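Local coordinates for Glyco_hydro_cc domain-containing protein (Trichoderma gamsii, PDB 6UBD) that probably binds beta-1,3-glucan-type oligosaccharides, as a subgroup VII member of glycoside hydrolase family 128, at residues L28-R33 against L50-D55; G32-S37 against L238-T243; L126-I131 against Q161-S166; L141-M146 against K165-T170. All blocks are in the same frame, centred on the assembly; numbering follows the deposited sequence. Where two conformers were deposited one is given.

Contact 1. Residues L28-R33 against L50-D55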
loop_
_atom_site.group_PDB
_atom_site.type_symbol
_atom_site.label_atom_id
_atom_site.label_comp_id
_atom_site.label_asym_id
_atom_site.label_seq_id
_atom_site.Cartn_x
_atom_site.Cartn_y
_atom_site.Cartn_z
ATOM N N LEU A 28 2.597 1.116 14.900
ATOM C CA LEU A 28 1.912 0.769 13.618
ATOM C C LEU A 28 1.679 2.014 12.763
ATOM O O LEU A 28 1.375 1.816 11.570
ATOM C CB LEU A 28 0.716 -0.161 13.846
ATOM C CG LEU A 28 1.056 -1.563 14.353
ATOM C CD1 LEU A 28 -0.193 -2.444 14.469
ATOM C CD2 LEU A 28 2.102 -2.283 13.494
ATOM N N THR A 29 1.879 3.221 13.265
ATOM C CA THR A 29 2.126 4.409 12.414
ATOM C C THR A 29 3.631 4.611 12.293
ATOM O O THR A 29 4.292 4.759 13.337
ATOM C CB THR A 29 1.480 5.681 12.966
ATOM O OG1 THR A 29 0.072 5.533 12.838
ATOM C CG2 THR A 29 1.901 6.953 12.254
ATOM N N PRO A 30 4.258 4.596 11.083
ATOM C CA PRO A 30 5.704 4.805 11.000
ATOM C C PRO A 30 6.076 6.209 11.481
ATOM O O PRO A 30 5.563 7.243 11.000
ATOM C CB PRO A 30 6.031 4.622 9.512
ATOM C CG PRO A 30 4.907 3.748 9.024
ATOM C CD PRO A 30 3.699 4.280 9.769
ATOM N N ASN A 31 7.076 6.256 12.368
ATOM C CA ASN A 31 7.737 7.479 12.875
ATOM C C ASN A 31 6.783 8.696 12.971
ATOM O O ASN A 31 7.104 9.778 12.426
ATOM C CB ASN A 31 8.923 7.812 11.968
ATOM C CG ASN A 31 9.808 8.874 12.577
ATOM O OD1 ASN A 31 9.890 8.983 13.809
ATOM N ND2 ASN A 31 10.482 9.615 11.725
ATOM N N GLY A 32 5.647 8.552 13.642
ATOM C CA GLY A 32 4.770 9.679 13.992
ATOM C C GLY A 32 3.966 10.290 12.858
ATOM O O GLY A 32 3.325 11.344 13.121
ATOM N N ARG A 33 3.944 9.728 11.647
ATOM C CA ARG A 33 3.150 10.332 10.539
ATOM C C ARG A 33 2.466 9.216 9.768
ATOM O O ARG A 33 3.156 8.234 9.368
ATOM C CB ARG A 33 4.011 11.154 9.539
ATOM C CG ARG A 33 4.978 12.150 10.150
ATOM C CD ARG A 33 5.912 12.771 9.134
ATOM N NE ARG A 33 6.829 13.632 9.851
ATOM C CZ ARG A 33 7.665 14.446 9.236
ATOM N NH1 ARG A 33 7.738 14.411 7.922
ATOM N NH2 ARG A 33 8.401 15.344 9.881
ATOM N N LEU A 50 6.494 13.239 4.625
ATOM C CA LEU A 50 6.232 11.789 4.738
ATOM C C LEU A 50 6.959 11.221 5.917
ATOM O O LEU A 50 7.995 11.789 6.382
ATOM C CB LEU A 50 6.685 11.092 3.459
ATOM C CG LEU A 50 6.038 11.529 2.152
ATOM C CD1 LEU A 50 6.565 10.679 1.028
ATOM C CD2 LEU A 50 4.509 11.466 2.139
ATOM N N SER A 51 6.573 9.994 6.316
ATOM C CA SER A 51 7.426 9.155 7.212
ATOM C C SER A 51 7.977 7.907 6.489
ATOM O O SER A 51 8.949 7.291 7.029
ATOM C CB SER A 51 6.662 8.714 8.466
ATOM O OG SER A 51 5.505 8.015 8.052
ATOM N N TRP A 52 7.339 7.447 5.417
ATOM C CA TRP A 52 7.609 6.096 4.880
ATOM C C TRP A 52 7.359 5.996 3.415
ATOM O O TRP A 52 6.623 6.859 2.820
ATOM C CB TRP A 52 6.726 5.042 5.592
ATOM C CG TRP A 52 5.259 5.063 5.302
ATOM C CD1 TRP A 52 4.347 5.946 5.804
ATOM C CD2 TRP A 52 4.552 4.158 4.437
ATOM N NE1 TRP A 52 3.107 5.624 5.337
ATOM C CE2 TRP A 52 3.180 4.521 4.488
ATOM C CE3 TRP A 52 4.932 3.033 3.673
ATOM C CZ2 TRP A 52 2.200 3.793 3.810
ATOM C CZ3 TRP A 52 3.946 2.355 3.007
ATOM C CH2 TRP A 52 2.608 2.713 3.097
ATOM N N TRP A 53 7.849 4.993 2.722
ATOM C CA TRP A 53 7.434 4.651 1.327
ATOM C C TRP A 53 7.591 3.150 1.073
ATOM O O TRP A 53 8.362 2.484 1.806
ATOM C CB TRP A 53 8.178 5.466 0.264
ATOM C CG TRP A 53 9.466 4.962 -0.323
ATOM C CD1 TRP A 53 9.658 4.522 -1.616
ATOM C CD2 TRP A 53 10.779 4.921 0.302
ATOM N NE1 TRP A 53 10.992 4.260 -1.855
ATOM C CE2 TRP A 53 11.689 4.470 -0.687
ATOM C CE3 TRP A 53 11.242 5.165 1.598
ATOM C CZ2 TRP A 53 13.057 4.286 -0.418
ATOM C CZ3 TRP A 53 12.589 4.986 1.866
ATOM C CH2 TRP A 53 13.474 4.566 0.861
ATOM N N HIS A 54 6.953 2.666 0.047
ATOM C CA HIS A 54 7.212 1.341 -0.532
ATOM C C HIS A 54 7.343 1.440 -2.045
ATOM O O HIS A 54 6.936 2.488 -2.599
ATOM C CB HIS A 54 6.203 0.271 -0.067
ATOM C CG HIS A 54 4.921 0.293 -0.852
ATOM N ND1 HIS A 54 4.760 -0.463 -1.973
ATOM C CD2 HIS A 54 3.722 0.893 -0.595
ATOM C CE1 HIS A 54 3.514 -0.332 -2.401
ATOM N NE2 HIS A 54 2.854 0.501 -1.582
ATOM N N ASP A 55 7.871 0.428 -2.718
ATOM C CA ASP A 55 7.976 0.407 -4.191
ATOM C C ASP A 55 7.688 -0.995 -4.721
ATOM O O ASP A 55 8.166 -1.297 -5.803
ATOM C CB ASP A 55 9.314 0.969 -4.656
ATOM C CG ASP A 55 10.501 0.079 -4.275
ATOM O OD1 ASP A 55 10.311 -0.970 -3.627
ATOM O OD2 ASP A 55 11.646 0.439 -4.699
HETATM O O HOH W 1 10.646 8.641 8.887
#
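A buried loop-to-strand contact joins the turn ahead of strand 35-38 to the start of strand 52-54, with Pro-30 lying over Trp-52 and Ser-51 reaching into the turn. Pro-30 CG sits over one face of the indole, 4.2 Å from the centroid of the five-membered ring of Trp-52 and 28° off its normal, a CH-pi contact. The indole N-H turns to Lys-34 O, which fixes the rotation of the ring beneath the proline. Beside it, Ser-51 OG donates to Arg-33 O at 2.7 Å. A chi1 of 57° sets this hydroxyl between the backbone N and carbonyl carbon of its own residue and directs it into the turn, where it also lies 3.0 Å from Pro-30 O. That carbonyl accepts the backbone bond from Arg-33 N at 3.0 Å, closing a type I' beta turn in which Asn-31 and Gly-32 both have positive phi. Farther out, the extended Arg-33 side chain lays CD against Leu-50 O, while NH1 makes only a weak bond to the same oxygen at 3.1 Å; Asp-48 O is its stronger partner. A water links Asn-31 ND2 to Ser-51 O. Trp-52 also packs on Val-69, Val-71, Ala-239 and Ala-241. An inward-facing tryptophan with a proline of the N-terminal segment over its ring thus helps to close the bottom of a (beta/alpha)8-barrel, the end at which its parallel strands begin.

Contact 2. Residues G32-S37 against L238-T243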
loop_
_atom_site.group_PDB
_atom_site.type_symbol
_atom_site.label_atom_id
_atom_site.label_comp_id
_atom_site.label_asym_id
_atom_site.label_seq_id
_atom_site.Cartn_x
_atom_site.Cartn_y
_atom_site.Cartn_z
ATOM N N GLY A 32 5.647 8.552 13.642
ATOM C CA GLY A 32 4.770 9.679 13.992
ATOM C C GLY A 32 3.966 10.290 12.858
ATOM O O GLY A 32 3.325 11.344 13.121
ATOM N N ARG A 33 3.944 9.728 11.647
ATOM C CA ARG A 33 3.150 10.332 10.539
ATOM C C ARG A 33 2.466 9.216 9.768
ATOM O O ARG A 33 3.156 8.234 9.368
ATOM C CB ARG A 33 4.011 11.154 9.539
ATOM C CG ARG A 33 4.978 12.150 10.150
ATOM C CD ARG A 33 5.912 12.771 9.134
ATOM N NE ARG A 33 6.829 13.632 9.851
ATOM C CZ ARG A 33 7.665 14.446 9.236
ATOM N NH1 ARG A 33 7.738 14.411 7.922
ATOM N NH2 ARG A 33 8.401 15.344 9.881
ATOM N N LYS A 34 1.201 9.379 9.423
ATOM C CA LYS A 34 0.474 8.452 8.545
ATOM C C LYS A 34 1.014 8.510 7.118
ATOM O O LYS A 34 0.915 7.505 6.408
ATOM C CB LYS A 34 -1.037 8.631 8.628
ATOM C CG LYS A 34 -1.688 8.471 9.994
ATOM C CD LYS A 34 -3.153 8.576 9.984
ATOM C CE LYS A 34 -3.759 8.707 11.361
ATOM N NZ LYS A 34 -5.239 8.467 11.377
ATOM N N ALA A 35 1.421 9.702 6.620
ATOM C CA ALA A 35 1.593 9.889 5.156
ATOM C C ALA A 35 2.817 9.149 4.581
ATOM O O ALA A 35 3.942 9.336 5.072
ATOM C CB ALA A 35 1.666 11.366 4.819
ATOM N N GLY A 36 2.572 8.485 3.451
ATOM C CA GLY A 36 3.634 7.811 2.696
ATOM C C GLY A 36 3.444 7.870 1.185
ATOM O O GLY A 36 2.518 8.578 0.704
ATOM N N SER A 37 4.303 7.218 0.412
ATOM C CA SER A 37 4.273 7.124 -1.055
ATOM C C SER A 37 4.306 5.645 -1.465
ATOM O O SER A 37 5.070 4.859 -0.857
ATOM C CB SER A 37 5.470 7.877 -1.598
ATOM O OG SER A 37 5.495 7.884 -2.996
ATOM N N LEU A 238 -3.802 3.877 10.113
ATOM C CA LEU A 238 -2.497 4.248 10.740
ATOM C C LEU A 238 -1.442 4.634 9.683
ATOM O O LEU A 238 -0.392 5.139 10.102
ATOM C CB LEU A 238 -2.017 3.137 11.678
ATOM C CG LEU A 238 -2.857 2.976 12.956
ATOM C CD1 LEU A 238 -2.186 2.055 13.900
ATOM C CD2 LEU A 238 -3.237 4.313 13.650
ATOM N N ALA A 239 -1.697 4.440 8.388
ATOM C CA ALA A 239 -0.759 4.815 7.301
ATOM C C ALA A 239 -1.533 4.842 6.008
ATOM O O ALA A 239 -2.510 4.079 5.834
ATOM C CB ALA A 239 0.397 3.824 7.226
ATOM N N TYR A 240 -1.101 5.708 5.073
ATOM C CA TYR A 240 -1.695 5.767 3.725
ATOM C C TYR A 240 -0.615 6.114 2.696
ATOM O O TYR A 240 0.370 6.791 3.054
ATOM C CB TYR A 240 -2.891 6.725 3.655
ATOM C CG TYR A 240 -2.628 8.140 4.103
ATOM C CD1 TYR A 240 -2.017 9.080 3.237
ATOM C CD2 TYR A 240 -2.965 8.549 5.384
ATOM C CE1 TYR A 240 -1.747 10.396 3.662
ATOM C CE2 TYR A 240 -2.728 9.876 5.805
ATOM C CZ TYR A 240 -2.104 10.787 4.937
ATOM O OH TYR A 240 -1.823 12.109 5.346
ATOM N N ALA A 241 -0.823 5.790 1.443
ATOM C CA ALA A 241 0.193 5.987 0.399
ATOM C C ALA A 241 -0.446 6.219 -0.986
ATOM O O ALA A 241 -1.161 5.382 -1.534
ATOM C CB ALA A 241 1.142 4.812 0.337
ATOM N N TYR A 242 -0.162 7.409 -1.571
ATOM C CA TYR A 242 -0.558 7.797 -2.960
ATOM C C TYR A 242 0.231 6.934 -3.973
ATOM O O TYR A 242 1.452 6.968 -3.868
ATOM C CB TYR A 242 -0.252 9.307 -3.107
ATOM C CG TYR A 242 -0.714 10.019 -4.363
ATOM C CD1 TYR A 242 -0.300 9.606 -5.619
ATOM C CD2 TYR A 242 -1.555 11.131 -4.280
ATOM C CE1 TYR A 242 -0.720 10.273 -6.766
ATOM C CE2 TYR A 242 -1.939 11.843 -5.405
ATOM C CZ TYR A 242 -1.511 11.434 -6.650
ATOM O OH TYR A 242 -1.969 12.164 -7.754
ATOM N N THR A 243 -0.443 6.245 -4.892
ATOM C CA THR A 243 0.240 5.393 -5.890
ATOM C C THR A 243 0.577 6.156 -7.170
ATOM O O THR A 243 -0.255 6.955 -7.674
ATOM C CB THR A 243 -0.576 4.128 -6.154
ATOM O OG1 THR A 243 0.276 3.322 -7.008
ATOM C CG2 THR A 243 -1.917 4.323 -6.812
HETATM O O HOH W 2 3.512 7.693 -5.833
#
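Leu-238 meets Lys-34 where the last strand of the (beta/alpha)8-barrel, 237-243, pairs in parallel with the first, 35-38, and closes the cylinder. Leu-238 O lies 3.6 Å from Lys-34 CG; beyond CG the lysine chain runs extended, and NZ bonds to the carbonyl oxygens of Val-237, Phe-231 and Glu-232. At Ala-239 the CA approaches Lys-34 O to 3.3 Å in a CA-H...O contact. The same oxygen accepts the stronger bond from Tyr-240 N, at 3.0 Å with an N-H...O angle of 160°. Tyr-240 then folds its ring back over the neighbouring strand: a chi1 of 56° puts CG between the backbone N and the carbonyl carbon, and Ala-35 CA comes over one face, 4.0 Å from the centroid of the Tyr-240 ring. Lys-34 CB touches CE2, and the hydroxyl goes on to Glu-232, while Tyr-268 and Ile-272 of helix 263-273 pack around the phenol on the outside of the barrel. Tyr-240 O receives a weak bond from Gly-36 N. Ala-241 turns to the barrel interior, where Trp-52 covers it, and its CB lies 3.7 Å from Ser-37 C. Alongside, Gly-36 O meets Ala-241 CA. At Tyr-242 a water donates to the carbonyl O at 2.9 Å and, weakly, to Ser-37 OG, which bonds chiefly to Gly-39 O.

Contact 3. Residues L126-I131 against Q161-S166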
loop_
_atom_site.group_PDB
_atom_site.type_symbol
_atom_site.label_atom_id
_atom_site.label_comp_id
_atom_site.label_asym_id
_atom_site.label_seq_id
_atom_site.Cartn_x
_atom_site.Cartn_y
_atom_site.Cartn_z
ATOM N N LEU A 126 3.676 -19.611 1.009
ATOM C CA LEU A 126 4.670 -18.497 0.904
ATOM C C LEU A 126 4.692 -17.707 2.202
ATOM O O LEU A 126 5.789 -17.320 2.677
ATOM C CB LEU A 126 4.318 -17.587 -0.273
ATOM C CG LEU A 126 4.494 -18.177 -1.668
ATOM C CD1 LEU A 126 3.611 -17.439 -2.675
ATOM C CD2 LEU A 126 5.978 -18.137 -2.072
ATOM N N TRP A 127 3.538 -17.433 2.774
ATOM C CA TRP A 127 3.458 -16.636 4.018
ATOM C C TRP A 127 4.215 -17.388 5.120
ATOM O O TRP A 127 5.109 -16.793 5.794
ATOM C CB TRP A 127 1.991 -16.397 4.424
ATOM C CG TRP A 127 1.830 -15.592 5.675
ATOM C CD1 TRP A 127 1.831 -16.018 6.973
ATOM C CD2 TRP A 127 1.659 -14.163 5.766
ATOM N NE1 TRP A 127 1.692 -14.974 7.868
ATOM C CE2 TRP A 127 1.500 -13.828 7.125
ATOM C CE3 TRP A 127 1.482 -13.136 4.813
ATOM C CZ2 TRP A 127 1.344 -12.494 7.561
ATOM C CZ3 TRP A 127 1.323 -11.801 5.235
ATOM C CH2 TRP A 127 1.225 -11.504 6.599
ATOM N N ASN A 128 3.911 -18.676 5.342
ATOM C CA ASN A 128 4.544 -19.404 6.449
ATOM C C ASN A 128 6.036 -19.591 6.166
ATOM O O ASN A 128 6.856 -19.621 7.137
ATOM C CB ASN A 128 3.849 -20.768 6.677
ATOM C CG ASN A 128 2.493 -20.641 7.343
ATOM O OD1 ASN A 128 2.198 -19.584 7.941
ATOM N ND2 ASN A 128 1.676 -21.698 7.181
ATOM N N SER A 129 6.470 -19.783 4.921
ATOM C CA SER A 129 7.911 -20.092 4.644
ATOM C C SER A 129 8.774 -18.829 4.734
ATOM O O SER A 129 9.931 -18.902 5.173
ATOM C CB SER A 129 8.003 -20.646 3.226
ATOM O OG SER A 129 9.336 -20.861 2.789
ATOM N N LEU A 130 8.266 -17.668 4.219
ATOM C CA LEU A 130 9.067 -16.430 4.014
ATOM C C LEU A 130 8.639 -15.219 4.866
ATOM O O LEU A 130 9.549 -14.448 5.249
ATOM C CB LEU A 130 9.085 -16.088 2.532
ATOM C CG LEU A 130 9.724 -17.087 1.587
ATOM C CD1 LEU A 130 9.537 -16.745 0.135
ATOM C CD2 LEU A 130 11.199 -17.219 1.875
ATOM N N ILE A 131 7.346 -15.046 5.136
ATOM C CA ILE A 131 6.913 -13.792 5.821
ATOM C C ILE A 131 6.822 -13.995 7.327
ATOM O O ILE A 131 7.438 -13.214 8.085
ATOM C CB ILE A 131 5.567 -13.305 5.220
ATOM C CG1 ILE A 131 5.742 -13.016 3.718
ATOM C CG2 ILE A 131 5.053 -12.093 6.033
ATOM C CD1 ILE A 131 4.518 -12.593 2.980
ATOM N N GLN A 161 -6.985 -19.933 7.642
ATOM C CA GLN A 161 -5.988 -21.004 7.478
ATOM C C GLN A 161 -5.011 -21.008 8.643
ATOM O O GLN A 161 -4.944 -20.067 9.465
ATOM C CB GLN A 161 -5.236 -20.748 6.175
ATOM C CG GLN A 161 -6.123 -20.688 4.960
ATOM C CD GLN A 161 -7.079 -21.845 4.860
ATOM O OE1 GLN A 161 -8.312 -21.617 4.748
ATOM N NE2 GLN A 161 -6.604 -23.058 4.936
ATOM N N GLN A 162 -4.177 -22.034 8.718
ATOM C CA GLN A 162 -3.146 -22.203 9.769
ATOM C C GLN A 162 -1.915 -21.379 9.359
ATOM O O GLN A 162 -1.164 -21.810 8.459
ATOM C CB GLN A 162 -2.876 -23.672 10.023
ATOM C CG GLN A 162 -1.792 -23.928 11.047
ATOM C CD GLN A 162 -1.642 -25.390 11.447
ATOM O OE1 GLN A 162 -2.084 -26.319 10.761
ATOM N NE2 GLN A 162 -1.038 -25.588 12.587
ATOM N N LEU A 163 -1.771 -20.209 9.949
ATOM C CA LEU A 163 -0.635 -19.311 9.711
ATOM C C LEU A 163 0.261 -19.407 10.939
ATOM O O LEU A 163 -0.242 -19.256 12.049
ATOM C CB LEU A 163 -1.092 -17.874 9.425
ATOM C CG LEU A 163 -2.083 -17.671 8.279
ATOM C CD1 LEU A 163 -2.439 -16.214 8.108
ATOM C CD2 LEU A 163 -1.526 -18.206 6.967
ATOM N N THR A 164 1.544 -19.493 10.756
ATOM C CA THR A 164 2.451 -19.621 11.928
ATOM C C THR A 164 2.450 -18.369 12.797
ATOM O O THR A 164 2.567 -18.427 14.042
ATOM C CB THR A 164 3.818 -20.154 11.485
ATOM O OG1 THR A 164 4.502 -19.303 10.587
ATOM C CG2 THR A 164 3.657 -21.450 10.742
ATOM N N LYS A 165 2.299 -17.229 12.151
ATOM C CA LYS A 165 2.030 -15.885 12.750
ATOM C C LYS A 165 1.058 -15.144 11.837
ATOM O O LYS A 165 1.280 -15.206 10.643
ATOM C CB LYS A 165 3.368 -15.170 12.970
ATOM C CG LYS A 165 3.229 -14.053 13.993
ATOM C CD LYS A 165 4.463 -13.264 14.323
ATOM C CE LYS A 165 4.120 -12.249 15.421
ATOM N NZ LYS A 165 5.275 -11.487 15.883
ATOM N N SER A 166 0.033 -14.577 12.444
ATOM C CA SER A 166 -0.901 -13.695 11.679
ATOM C C SER A 166 -0.291 -12.303 11.467
ATOM O O SER A 166 0.822 -11.983 11.926
ATOM C CB SER A 166 -2.249 -13.663 12.311
ATOM O OG SER A 166 -3.192 -12.999 11.480
HETATM O O HOH W 3 6.573 -20.172 9.730
#
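Asn-128 and Trp-127, neighbours on helix 120-136, grip the loop 161-166 by its backbone, and Leu-163 fits beside them. The Asn-128 amide works at both ends. ND2 donates to Gln-162 O at 3.1 Å along an almost straight line (174°) that stays in the plane of both the amide and the acceptor carbonyl. OD1 accepts from Thr-164 N at 2.9 Å. Taking O from one residue and N-H from the second one on, the amide approximately imitates a residue in a parallel strand, though the Thr-164 N-H stands well out of the OD1 carbonyl plane. With an alanine at Asn-128, Gln-162 O and Thr-164 N would probably both be left without these partners, and this part of the loop would be less firmly tied to the helix. Trp-127 adds a third bond: NE1 donates to Lys-165 O at 2.8 Å, with the oxygen at the ring edge and only 7° out of plane. The indole reaches it because CG is anti to the backbone N (chi1 -180°), swinging the ring out from the helix toward the loop. Ile-131 CG2 lies over one ring face, and Leu-163 CD2 meets CD1 of Trp-127 at 4.0 Å, the two side chains crossing at about a right angle. All three direct bonds end on main-chain atoms of the loop, so the helix probably helps to set the path of its backbone, with Leu-163 and Thr-164 adding side-chain packing.

Contact 4. Residues L141-M146 against K165-T170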
loop_
_atom_site.group_PDB
_atom_site.type_symbol
_atom_site.label_atom_id
_atom_site.label_comp_id
_atom_site.label_asym_id
_atom_site.label_seq_id
_atom_site.Cartn_x
_atom_site.Cartn_y
_atom_site.Cartn_z
ATOM N N LEU A 141 4.078 -7.121 10.580
ATOM C CA LEU A 141 3.598 -7.782 9.336
ATOM C C LEU A 141 2.305 -7.156 8.789
ATOM O O LEU A 141 1.357 -7.017 9.582
ATOM C CB LEU A 141 3.359 -9.285 9.641
ATOM C CG LEU A 141 4.560 -10.098 10.135
ATOM C CD1 LEU A 141 4.189 -11.580 10.192
ATOM C CD2 LEU A 141 5.763 -9.933 9.221
ATOM N N GLY A 142 2.293 -6.915 7.482
ATOM C CA GLY A 142 1.084 -6.427 6.826
ATOM C C GLY A 142 0.430 -7.557 6.051
ATOM O O GLY A 142 1.091 -8.293 5.309
ATOM N N SER A 143 -0.913 -7.585 6.016
ATOM C CA SER A 143 -1.649 -8.594 5.266
ATOM C C SER A 143 -1.366 -8.471 3.779
ATOM O O SER A 143 -1.041 -7.332 3.292
ATOM C CB SER A 143 -3.148 -8.519 5.514
ATOM O OG SER A 143 -3.779 -7.411 4.816
ATOM N N PRO A 144 -1.669 -9.497 2.976
ATOM C CA PRO A 144 -1.893 -9.266 1.549
ATOM C C PRO A 144 -3.032 -8.232 1.315
ATOM O O PRO A 144 -3.940 -8.122 2.117
ATOM C CB PRO A 144 -2.250 -10.673 1.025
ATOM C CG PRO A 144 -1.670 -11.624 2.068
ATOM C CD PRO A 144 -1.965 -10.899 3.366
ATOM N N ALA A 145 -2.868 -7.524 0.170
ATOM C CA ALA A 145 -3.809 -6.416 -0.234
ATOM C C ALA A 145 -4.743 -6.849 -1.373
ATOM O O ALA A 145 -4.227 -7.328 -2.392
ATOM C CB ALA A 145 -3.052 -5.140 -0.586
ATOM N N MET A 146 -6.044 -6.746 -1.153
ATOM C CA MET A 146 -7.010 -7.288 -2.130
ATOM C C MET A 146 -7.426 -6.276 -3.218
ATOM O O MET A 146 -7.872 -5.124 -2.945
ATOM C CB MET A 146 -8.297 -7.689 -1.391
ATOM C CG MET A 146 -8.063 -8.792 -0.342
ATOM S SD MET A 146 -7.313 -10.332 -0.976
ATOM C CE MET A 146 -5.635 -10.149 -0.336
ATOM N N LYS A 165 2.299 -17.229 12.151
ATOM C CA LYS A 165 2.030 -15.885 12.750
ATOM C C LYS A 165 1.058 -15.144 11.837
ATOM O O LYS A 165 1.280 -15.206 10.643
ATOM C CB LYS A 165 3.368 -15.170 12.970
ATOM C CG LYS A 165 3.229 -14.053 13.993
ATOM C CD LYS A 165 4.463 -13.264 14.323
ATOM C CE LYS A 165 4.120 -12.249 15.421
ATOM N NZ LYS A 165 5.275 -11.487 15.883
ATOM N N SER A 166 0.033 -14.577 12.444
ATOM C CA SER A 166 -0.901 -13.695 11.679
ATOM C C SER A 166 -0.291 -12.303 11.467
ATOM O O SER A 166 0.822 -11.983 11.926
ATOM C CB SER A 166 -2.249 -13.663 12.311
ATOM O OG SER A 166 -3.192 -12.999 11.480
ATOM N N TRP A 167 -1.006 -11.452 10.735
ATOM C CA TRP A 167 -0.560 -10.066 10.470
ATOM C C TRP A 167 -0.898 -9.137 11.639
ATOM O O TRP A 167 -1.746 -9.372 12.471
ATOM C CB TRP A 167 -1.123 -9.534 9.161
ATOM C CG TRP A 167 -2.606 -9.438 9.022
ATOM C CD1 TRP A 167 -3.364 -8.338 9.299
ATOM C CD2 TRP A 167 -3.474 -10.403 8.430
ATOM N NE1 TRP A 167 -4.661 -8.578 8.947
ATOM C CE2 TRP A 167 -4.772 -9.831 8.401
ATOM C CE3 TRP A 167 -3.282 -11.721 7.964
ATOM C CZ2 TRP A 167 -5.853 -10.541 7.883
ATOM C CZ3 TRP A 167 -4.360 -12.374 7.428
ATOM C CH2 TRP A 167 -5.617 -11.769 7.369
ATOM N N ASP A 168 -0.139 -8.029 11.701
ATOM C CA ASP A 168 -0.343 -6.928 12.687
ATOM C C ASP A 168 -1.220 -5.774 12.119
ATOM O O ASP A 168 -2.001 -5.188 12.907
ATOM C CB ASP A 168 1.023 -6.413 13.079
ATOM C CG ASP A 168 1.950 -7.426 13.724
ATOM O OD1 ASP A 168 1.524 -7.937 14.793
ATOM O OD2 ASP A 168 2.960 -7.830 13.091
ATOM N N PHE A 169 -1.121 -5.514 10.808
ATOM C CA PHE A 169 -1.897 -4.433 10.171
ATOM C C PHE A 169 -2.465 -5.014 8.872
ATOM O O PHE A 169 -1.801 -5.785 8.170
ATOM C CB PHE A 169 -1.078 -3.124 9.970
ATOM C CG PHE A 169 0.125 -3.220 9.056
ATOM C CD1 PHE A 169 1.395 -3.531 9.539
ATOM C CD2 PHE A 169 0.011 -2.982 7.701
ATOM C CE1 PHE A 169 2.489 -3.512 8.683
ATOM C CE2 PHE A 169 1.090 -3.015 6.841
ATOM C CZ PHE A 169 2.334 -3.245 7.350
ATOM N N THR A 170 -3.706 -4.607 8.559
ATOM C CA THR A 170 -4.429 -5.078 7.383
ATOM C C THR A 170 -4.099 -4.108 6.225
ATOM O O THR A 170 -4.413 -2.839 6.346
ATOM C CB THR A 170 -5.941 -5.119 7.626
ATOM O OG1 THR A 170 -6.190 -6.005 8.748
ATOM C CG2 THR A 170 -6.672 -5.667 6.429
#
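Two rings of the 165-170 segment lie against the backbone of 141-146: Phe-169 has Gly-142 CA centred over a face, and Trp-167 has Ser-143 CB over the centre of one face and Ser-166 OG toward the rim of the other. Here the end of strand 140-142 of the (beta/alpha)8-barrel meets the loop leading into the next barrel strand, 170-176, and a single bridge joins Gly-142 to Phe-169. Gly-142 CA stands 3.5 Å from the centroid of the Phe-169 ring, and a CB at this position would clash with that ring, so the glycine is what permits the approach. Phe-169 also stacks with Trp-198. Ser-143 CB sits 3.5 Å from the centroid of the five-membered ring of Trp-167, only 9° off its normal, while Phe-169 N lies at the indole edge. NE1 of Trp-167 donates to Thr-170 OG1 at 3.0 Å, which holds the ring in its rotation, and Lys-195 adds a cation-pi contact. Replacing Trp-167 by an alanine would probably open a gap beside Ser-143, and leave Thr-170 OG1 without its indole donor and Lys-195 without its cation-pi partner. Between the backbones, Leu-141 O accepts from both Asp-168 N and Phe-169 N, and Ser-143 N donates to Phe-169 O at 2.9 Å. The Asp-168 carboxylate folds back onto strand 140-142: its OD2 uses the anti lone pair to accept from Leu-141 N at 2.8 Å, an almost straight bond (172°). Ser-143 OG, also bonded to Ser-171 N, donates to Pro-144 O at 2.8 Å, approaching from above the carbonyl plane.

How the contacts relate
Contacts 1, 2 and 4 all reach the barrel sheet, whereas contact 3 joins an outer helix to a surface loop. Contacts 1 and 2 share Gly-32 and Arg-33, their centres about 6 Å apart, and strand 35-38 lies in the sheet between 52-54 and 237-243. Contacts 3 and 4, with centres about 10 Å apart, share Lys-165 and Ser-166: Trp-127 of helix 120-136 packs against Leu-141, Gly-142 and Pro-144. Along the chain contact 1 closes first, and contacts 3 and 4 follow it within the long span that contact 2 bridges. Leu-28 touches Asp-168 and Phe-169, bringing contact 1 against contact 4, so the segment before the first strand touches both the strand 52-54 region and the loop before strand 170-176.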